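Local coordinates for protein putative rRNA methyltransferase (Sorangium cellulosum, PDB 4RX1) that probably methylates an adenine of 16S ribosomal RNA, using S-adenosylmethionine as methyl donor, at residues I2-K7 with F82-V87; E134-L139 with L208-A213. One frame throughout, in Å; residues are numbered along the deposited sequence.

Contact 1 of 2, residues I2-K7 with F82-V87; sequences IVQLGK and FVVASV
I2 and Q4 both reach the CG1 methyl of V84 with their side chains, while the backbones join through one bridge, V3 with V83. Here the N-terminal hairpin of strands 2-5 and 8-11 meets strand 80-84, an outer strand of the main sheet. The two strands run at 125° to each other, so they splay apart soon after they meet. Two backbone bonds hold the crossing: V84 N gives its hydrogen to I2 O at 3.1 Å, and Q4 N donates to F82 O at 2.6 Å. Beyond this pair two waters continue the link, one joining I2 N to V84 O, the other F82 N to Q4 O.

V84 CG1 touches both I2 CG2, at 3.7 Å, and Q4 OE1, at 3.4 Å, each side chain crossing that of V84 at a slant. CG of Q4 stands anti to its backbone N (chi1 -161°), and a bend at the next bond (chi2 70°) carries the amide oxygen to the V84 methyl. The amide is held at both ends, NE2 donating to G6 O at 3.1 Å, and OE1 bonded to S9 OG on strand 8-11. With an alanine in place of Q4, G6 O and the S9 hydroxyl would probably lose these mates, and part of the V84 methyl would be uncovered. Elsewhere at the bridge, V3 CG2 and V83 CG2 approach to 4.3 Å.

Main-chain bonds and waters thus carry the join and a few methyl contacts supplement them; with the Q4 amide spent on its own hairpin, little side-chain specificity crosses it.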
ATOM      1  N   ILE A   2      -4.519   7.497  14.496  1.00 22.98           N
ATOM      2  CA  ILE A   2      -4.501   6.386  15.443  1.00 21.43           C
ATOM      3  C   ILE A   2      -3.302   5.444  15.135  1.00 23.99           C
ATOM      4  O   ILE A   2      -3.176   4.930  14.013  1.00 21.21           O
ATOM      5  CB  ILE A   2      -5.864   5.591  15.424  1.00 23.35           C
ATOM      6  CG1 ILE A   2      -7.079   6.523  15.691  1.00 15.17           C
ATOM      7  CG2 ILE A   2      -5.835   4.402  16.382  1.00 16.27           C
ATOM      8  CD1 ILE A   2      -6.989   7.338  16.958  1.00 16.22           C
ATOM      9  N   VAL A   3      -2.419   5.247  16.121  1.00 23.64           N
ATOM     10  CA  VAL A   3      -1.272   4.332  16.001  1.00 22.27           C
ATOM     11  C   VAL A   3      -1.475   3.052  16.811  1.00 23.09           C
ATOM     12  O   VAL A   3      -1.879   3.111  17.972  1.00 24.41           O
ATOM     13  CB  VAL A   3       0.038   4.991  16.474  1.00 21.75           C
ATOM     14  CG1 VAL A   3       1.086   3.933  16.792  1.00 23.08           C
ATOM     15  CG2 VAL A   3       0.549   5.977  15.444  1.00 22.40           C
ATOM     16  N   GLN A   4      -1.199   1.891  16.219  1.00 18.06           N
ATOM     17  CA  GLN A   4      -1.360   0.649  16.970  1.00 18.57           C
ATOM     18  C   GLN A   4      -0.065   0.239  17.670  1.00 22.28           C
ATOM     19  O   GLN A   4       1.018   0.264  17.066  1.00 21.23           O
ATOM     20  CB  GLN A   4      -1.858  -0.479  16.069  1.00 13.46           C
ATOM     21  CG  GLN A   4      -2.469  -1.657  16.821  1.00 14.62           C
ATOM     22  CD  GLN A   4      -3.822  -1.329  17.474  1.00 17.50           C
ATOM     23  OE1 GLN A   4      -4.457  -0.323  17.149  1.00 19.28           O
ATOM     24  NE2 GLN A   4      -4.260  -2.183  18.408  1.00 13.60           N
ATOM     25  N   LEU A   5      -0.186  -0.120  18.947  1.00 26.83           N
ATOM     26  CA  LEU A   5       0.956  -0.553  19.766  1.00 32.31           C
ATOM     27  C   LEU A   5       0.527  -1.744  20.637  1.00 29.98           C
ATOM     28  O   LEU A   5       0.040  -1.572  21.762  1.00 30.95           O
ATOM     29  CB  LEU A   5       1.436   0.614  20.644  1.00 36.29           C
ATOM     30  CG  LEU A   5       2.526   0.348  21.696  1.00 44.59           C
ATOM     31  CD1 LEU A   5       3.491  -0.738  21.263  1.00 47.63           C
ATOM     32  CD2 LEU A   5       3.316   1.606  22.028  1.00 47.20           C
ATOM     33  N   GLY A   6       0.697  -2.953  20.106  1.00 26.33           N
ATOM     34  CA  GLY A   6       0.157  -4.141  20.753  1.00 25.46           C
ATOM     35  C   GLY A   6      -1.351  -4.028  20.780  1.00 25.31           C
ATOM     36  O   GLY A   6      -1.954  -3.755  19.742  1.00 19.27           O
ATOM     37  N   LYS A   7      -1.961  -4.198  21.953  1.00 27.36           N
ATOM     38  CA  LYS A   7      -3.413  -4.087  22.069  1.00 33.34           C
ATOM     39  C   LYS A   7      -3.861  -2.639  22.226  1.00 33.31           C
ATOM     40  O   LYS A   7      -5.046  -2.337  22.135  1.00 33.07           O
ATOM     41  CB  LYS A   7      -3.955  -4.915  23.249  1.00 34.89           C
ATOM     42  CG  LYS A   7      -4.278  -6.370  22.947  1.00 35.49           C
ATOM     43  CD  LYS A   7      -4.816  -6.542  21.505  1.00 41.97           C
ATOM     44  CE  LYS A   7      -6.184  -5.993  21.178  1.00 41.92           C
ATOM     45  NZ  LYS A   7      -6.187  -6.082  19.716  1.00 11.04           N
ATOM     46  N   PHE A  82       2.658   1.547  12.786  1.00 18.07           N
ATOM     47  CA  PHE A  82       1.424   0.900  12.365  1.00 21.40           C
ATOM     48  C   PHE A  82       0.212   1.728  12.717  1.00 27.23           C
ATOM     49  O   PHE A  82       0.000   2.119  13.875  1.00 31.72           O
ATOM     50  CB  PHE A  82       1.338  -0.529  12.911  1.00 19.65           C
ATOM     51  CG  PHE A  82       2.453  -1.389  12.428  1.00 20.59           C
ATOM     52  CD1 PHE A  82       2.370  -2.022  11.206  1.00 21.66           C
ATOM     53  CD2 PHE A  82       3.648  -1.479  13.155  1.00 19.86           C
ATOM     54  CE1 PHE A  82       3.435  -2.797  10.728  1.00 22.10           C
ATOM     55  CE2 PHE A  82       4.712  -2.239  12.683  1.00 17.28           C
ATOM     56  CZ  PHE A  82       4.604  -2.897  11.467  1.00 17.97           C
ATOM     57  N   VAL A  83      -0.571   2.009  11.687  1.00 24.26           N
ATOM     58  CA  VAL A  83      -1.629   2.989  11.778  1.00 18.89           C
ATOM     59  C   VAL A  83      -2.937   2.330  11.398  1.00 18.77           C
ATOM     60  O   VAL A  83      -2.995   1.603  10.389  1.00 17.74           O
ATOM     61  CB  VAL A  83      -1.308   4.146  10.838  1.00 16.78           C
ATOM     62  CG1 VAL A  83      -2.492   5.103  10.723  1.00 16.96           C
ATOM     63  CG2 VAL A  83      -0.056   4.865  11.328  1.00 11.01           C
ATOM     64  N   VAL A  84      -3.978   2.545  12.208  1.00 19.27           N
ATOM     65  CA  VAL A  84      -5.299   2.027  11.856  1.00 22.35           C
ATOM     66  C   VAL A  84      -6.168   3.043  11.102  1.00 26.67           C
ATOM     67  O   VAL A  84      -6.413   4.140  11.584  1.00 30.64           O
ATOM     68  CB  VAL A  84      -6.028   1.284  13.036  1.00 18.74           C
ATOM     69  CG1 VAL A  84      -5.208   1.342  14.315  1.00 20.91           C
ATOM     70  CG2 VAL A  84      -7.434   1.786  13.243  1.00 13.85           C
ATOM     71  N   ALA A  85      -6.560   2.672   9.883  1.00 31.30           N
ATOM     72  CA  ALA A  85      -7.360   3.510   8.981  1.00 33.51           C
ATOM     73  C   ALA A  85      -7.705   2.720   7.725  1.00 33.63           C
ATOM     74  O   ALA A  85      -7.041   1.731   7.415  1.00 32.80           O
ATOM     75  CB  ALA A  85      -6.588   4.774   8.590  1.00 33.10           C
ATOM     76  N   SER A  86      -8.762   3.133   7.030  1.00 35.28           N
ATOM     77  CA  SER A  86      -9.102   2.606   5.698  1.00 35.17           C
ATOM     78  C   SER A  86      -8.819   3.629   4.614  1.00 36.06           C
ATOM     79  O   SER A  86      -8.769   4.833   4.889  1.00 36.95           O
ATOM     80  CB  SER A  86     -10.569   2.244   5.626  1.00 37.60           C
ATOM     81  OG  SER A  86     -11.337   3.414   5.822  1.00 40.66           O
ATOM     82  N   VAL A  87      -8.707   3.162   3.373  1.00 38.95           N
ATOM     83  CA  VAL A  87      -8.529   4.062   2.230  1.00 40.79           C
ATOM     84  C   VAL A  87      -9.628   5.111   2.117  1.00 37.63           C
ATOM     85  O   VAL A  87      -9.427   6.165   1.531  1.00 39.26           O
ATOM     86  CB  VAL A  87      -8.536   3.289   0.891  1.00 44.15           C
ATOM     87  CG1 VAL A  87      -7.138   3.073   0.371  1.00 46.35           C
ATOM     88  CG2 VAL A  87      -9.273   1.972   1.048  1.00 43.89           C
TER
HETATM   89  O   HOH W   1      -5.583   6.802  11.749  1.00 20.42           O
HETATM   90  O   HOH W   2       3.212   1.181  15.726  1.00 17.98           O

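Contact 2 of 2, residues E134-L139 with L208-A213; sequences ELIALL and LLTAEA
L135 O is approached by two groups of the facing strand: A211 N donates to L135 O at 2.8 Å in the carbonyl plane, and T210 CA lies 3.1 Å from L135 O in a CA-H...O contact. The reverse bond, from L135 N to A211 O, is the straightest of the ladder at 171°. A137 and L209 form the next hydrogen-bonded pair, tied in both directions, with E134-E212, I136-T210 and L138-L208 as the non-hydrogen-bonded pairs that interleave with them.

On the face bearing I136, L138 and L208, the last of these is the hub. With its CG anti to the backbone N (chi1 178°), L208 reaches across the ladder, and its CD1 settles 3.3 Å from A137 O. The same methyl lies beside I136 CG2 at 3.7 Å, these two side chains pointing the same way, and meets L138 CD2 at 3.9 Å. Farther along this face the extended chain of E134 crosses T210 at a slant, OE2 standing 3.9 Å from T210 CB. That carboxylate is not left among carbons: R179, on strand 176-183, makes a salt bridge with E134 and another with E212, so one arginine probably offsets both negative charges. T210 OG1 is bonded to T180 N on the same strand.

The opposite face is plainly apolar. A137 CB faces L209 CB at 4.2 Å, L135 packs on F176, and L139 packs against L111, L114 and V115 of helix 108-115.

A single antiparallel strand, 206-213, inserted between 133-140 and 176-183 of an otherwise parallel sheet, in the order 3-2-1-4-5-7-6, is the signature of the Rossmann-like class I methyltransferase fold.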
ATOM      1  N   GLU A 134       6.337   7.037  -5.806  1.00 26.35           N
ATOM      2  CA  GLU A 134       5.839   5.909  -6.596  1.00 29.47           C
ATOM      3  C   GLU A 134       4.694   5.131  -5.920  1.00 29.91           C
ATOM      4  O   GLU A 134       4.742   4.850  -4.727  1.00 31.23           O
ATOM      5  CB  GLU A 134       7.020   4.968  -6.883  1.00 33.26           C
ATOM      6  CG  GLU A 134       6.810   3.890  -7.938  1.00 42.30           C
ATOM      7  CD  GLU A 134       8.081   3.057  -8.210  1.00 50.75           C
ATOM      8  OE1 GLU A 134       9.047   3.124  -7.408  1.00 54.17           O
ATOM      9  OE2 GLU A 134       8.124   2.366  -9.256  1.00 53.17           O
ATOM     10  N   LEU A 135       3.661   4.806  -6.693  1.00 30.17           N
ATOM     11  CA  LEU A 135       2.632   3.856  -6.274  1.00 24.76           C
ATOM     12  C   LEU A 135       2.980   2.523  -6.909  1.00 24.14           C
ATOM     13  O   LEU A 135       3.136   2.446  -8.130  1.00 23.94           O
ATOM     14  CB  LEU A 135       1.243   4.292  -6.761  1.00 24.18           C
ATOM     15  CG  LEU A 135      -0.037   3.556  -6.299  1.00 24.48           C
ATOM     16  CD1 LEU A 135      -1.285   4.350  -6.676  1.00 25.40           C
ATOM     17  CD2 LEU A 135      -0.162   2.173  -6.920  1.00 25.65           C
ATOM     18  N   ILE A 136       3.040   1.477  -6.089  1.00 22.78           N
ATOM     19  CA  ILE A 136       3.357   0.121  -6.537  1.00 24.80           C
ATOM     20  C   ILE A 136       2.279  -0.865  -6.070  1.00 25.45           C
ATOM     21  O   ILE A 136       2.060  -1.037  -4.870  1.00 24.70           O
ATOM     22  CB  ILE A 136       4.737  -0.324  -5.990  1.00 24.70           C
ATOM     23  CG1 ILE A 136       5.808   0.692  -6.393  1.00 22.27           C
ATOM     24  CG2 ILE A 136       5.137  -1.716  -6.499  1.00 19.05           C
ATOM     25  CD1 ILE A 136       7.204   0.284  -5.968  1.00 23.83           C
ATOM     26  N   ALA A 137       1.620  -1.522  -7.017  1.00 25.28           N
ATOM     27  CA  ALA A 137       0.512  -2.409  -6.690  1.00 23.70           C
ATOM     28  C   ALA A 137       0.771  -3.796  -7.206  1.00 25.57           C
ATOM     29  O   ALA A 137       1.227  -3.968  -8.347  1.00 24.91           O
ATOM     30  CB  ALA A 137      -0.815  -1.876  -7.242  1.00 22.53           C
ATOM     31  N   LEU A 138       0.520  -4.778  -6.339  1.00 28.07           N
ATOM     32  CA  LEU A 138       0.604  -6.194  -6.689  1.00 28.05           C
ATOM     33  C   LEU A 138      -0.823  -6.714  -6.745  1.00 25.79           C
ATOM     34  O   LEU A 138      -1.500  -6.802  -5.721  1.00 24.16           O
ATOM     35  CB  LEU A 138       1.412  -6.970  -5.655  1.00 31.41           C
ATOM     36  CG  LEU A 138       2.929  -6.951  -5.810  1.00 39.04           C
ATOM     37  CD1 LEU A 138       3.611  -7.835  -4.742  1.00 38.61           C
ATOM     38  CD2 LEU A 138       3.321  -7.398  -7.215  1.00 42.92           C
ATOM     39  N   LEU A 139      -1.285  -7.040  -7.946  1.00 28.31           N
ATOM     40  CA  LEU A 139      -2.700  -7.277  -8.152  1.00 28.03           C
ATOM     41  C   LEU A 139      -2.965  -8.750  -8.415  1.00 32.19           C
ATOM     42  O   LEU A 139      -2.367  -9.336  -9.315  1.00 33.66           O
ATOM     43  CB  LEU A 139      -3.171  -6.440  -9.328  1.00 27.10           C
ATOM     44  CG  LEU A 139      -3.021  -4.943  -9.060  1.00 25.76           C
ATOM     45  CD1 LEU A 139      -3.658  -4.152 -10.175  1.00 23.27           C
ATOM     46  CD2 LEU A 139      -3.605  -4.535  -7.697  1.00 26.75           C
ATOM     47  N   LEU A 208       1.759  -6.478 -11.854  1.00 33.60           N
ATOM     48  CA  LEU A 208       2.376  -5.370 -11.183  1.00 31.71           C
ATOM     49  C   LEU A 208       1.959  -4.093 -11.869  1.00 32.23           C
ATOM     50  O   LEU A 208       1.948  -4.018 -13.096  1.00 34.75           O
ATOM     51  CB  LEU A 208       3.895  -5.520 -11.242  1.00 31.97           C
ATOM     52  CG  LEU A 208       4.735  -4.405 -10.626  1.00 33.25           C
ATOM     53  CD1 LEU A 208       4.423  -4.230  -9.157  1.00 32.28           C
ATOM     54  CD2 LEU A 208       6.197  -4.742 -10.820  1.00 32.11           C
ATOM     55  N   LEU A 209       1.544  -3.113 -11.081  1.00 31.00           N
ATOM     56  CA  LEU A 209       1.163  -1.818 -11.615  1.00 29.07           C
ATOM     57  C   LEU A 209       1.941  -0.743 -10.881  1.00 27.84           C
ATOM     58  O   LEU A 209       1.905  -0.684  -9.636  1.00 25.18           O
ATOM     59  CB  LEU A 209      -0.346  -1.592 -11.450  1.00 29.51           C
ATOM     60  CG  LEU A 209      -0.933  -0.355 -12.134  1.00 26.68           C
ATOM     61  CD1 LEU A 209      -0.665  -0.445 -13.631  1.00 24.65           C
ATOM     62  CD2 LEU A 209      -2.444  -0.251 -11.880  1.00 23.95           C
ATOM     63  N   THR A 210       2.680   0.087 -11.617  1.00 24.77           N
ATOM     64  CA  THR A 210       3.382   1.187 -10.951  1.00 26.73           C
ATOM     65  C   THR A 210       3.013   2.520 -11.568  1.00 28.72           C
ATOM     66  O   THR A 210       2.804   2.622 -12.772  1.00 33.60           O
ATOM     67  CB  THR A 210       4.883   1.049 -11.022  1.00 24.41           C
ATOM     68  OG1 THR A 210       5.301   1.233 -12.381  1.00 28.77           O
ATOM     69  CG2 THR A 210       5.304  -0.315 -10.500  1.00 22.39           C
ATOM     70  N   ALA A 211       2.942   3.551 -10.749  1.00 23.66           N
ATOM     71  CA  ALA A 211       2.628   4.850 -11.288  1.00 24.75           C
ATOM     72  C   ALA A 211       3.379   5.895 -10.507  1.00 25.97           C
ATOM     73  O   ALA A 211       3.585   5.752  -9.296  1.00 29.03           O
ATOM     74  CB  ALA A 211       1.115   5.108 -11.250  1.00 25.81           C
ATOM     75  N   GLU A 212       3.796   6.939 -11.209  1.00 21.56           N
ATOM     76  CA  GLU A 212       4.518   8.017 -10.587  1.00 21.89           C
ATOM     77  C   GLU A 212       3.549   9.132 -10.233  1.00 26.16           C
ATOM     78  O   GLU A 212       2.663   9.466 -11.027  1.00 26.16           O
ATOM     79  CB  GLU A 212       5.578   8.529 -11.556  1.00 23.49           C
ATOM     80  CG  GLU A 212       6.304   9.802 -11.117  1.00 26.94           C
ATOM     81  CD  GLU A 212       7.422  10.167 -12.065  1.00 30.29           C
ATOM     82  OE1 GLU A 212       7.728   9.330 -12.943  1.00 35.54           O
ATOM     83  OE2 GLU A 212       7.977  11.286 -11.946  1.00 29.17           O
ATOM     84  N   ALA A 213       3.716   9.727  -9.055  1.00 30.13           N
ATOM     85  CA  ALA A 213       2.858  10.839  -8.685  1.00 33.17           C
ATOM     86  C   ALA A 213       3.415  12.070  -9.375  1.00 35.89           C
ATOM     87  O   ALA A 213       4.612  12.363  -9.270  1.00 34.01           O
ATOM     88  CB  ALA A 213       2.837  11.046  -7.183  1.00 32.20           C
TER

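In the fold
From the N terminus, strand 2-5 turns into strand 8-11, and the chain then lays down strands 26-31 and 49-55 before strand 80-84 comes back to meet residues 2-5. Contact 1 closes that first loop, docking the N-terminal hairpin against one outer strand of the seven-stranded sheet. The chain moves on through strand 98-104 to 133-140, whose later partner, 206-213, returns after strand 176-183; contact 2 closes this second loop. The two loops follow one another in series, neither nesting nor crossing. Their centres lie 23 Å apart on opposite sides of the chain's centre, so one contact secures an appendage at one sheet edge and the other joins the sheet's one reversed strand to its neighbour.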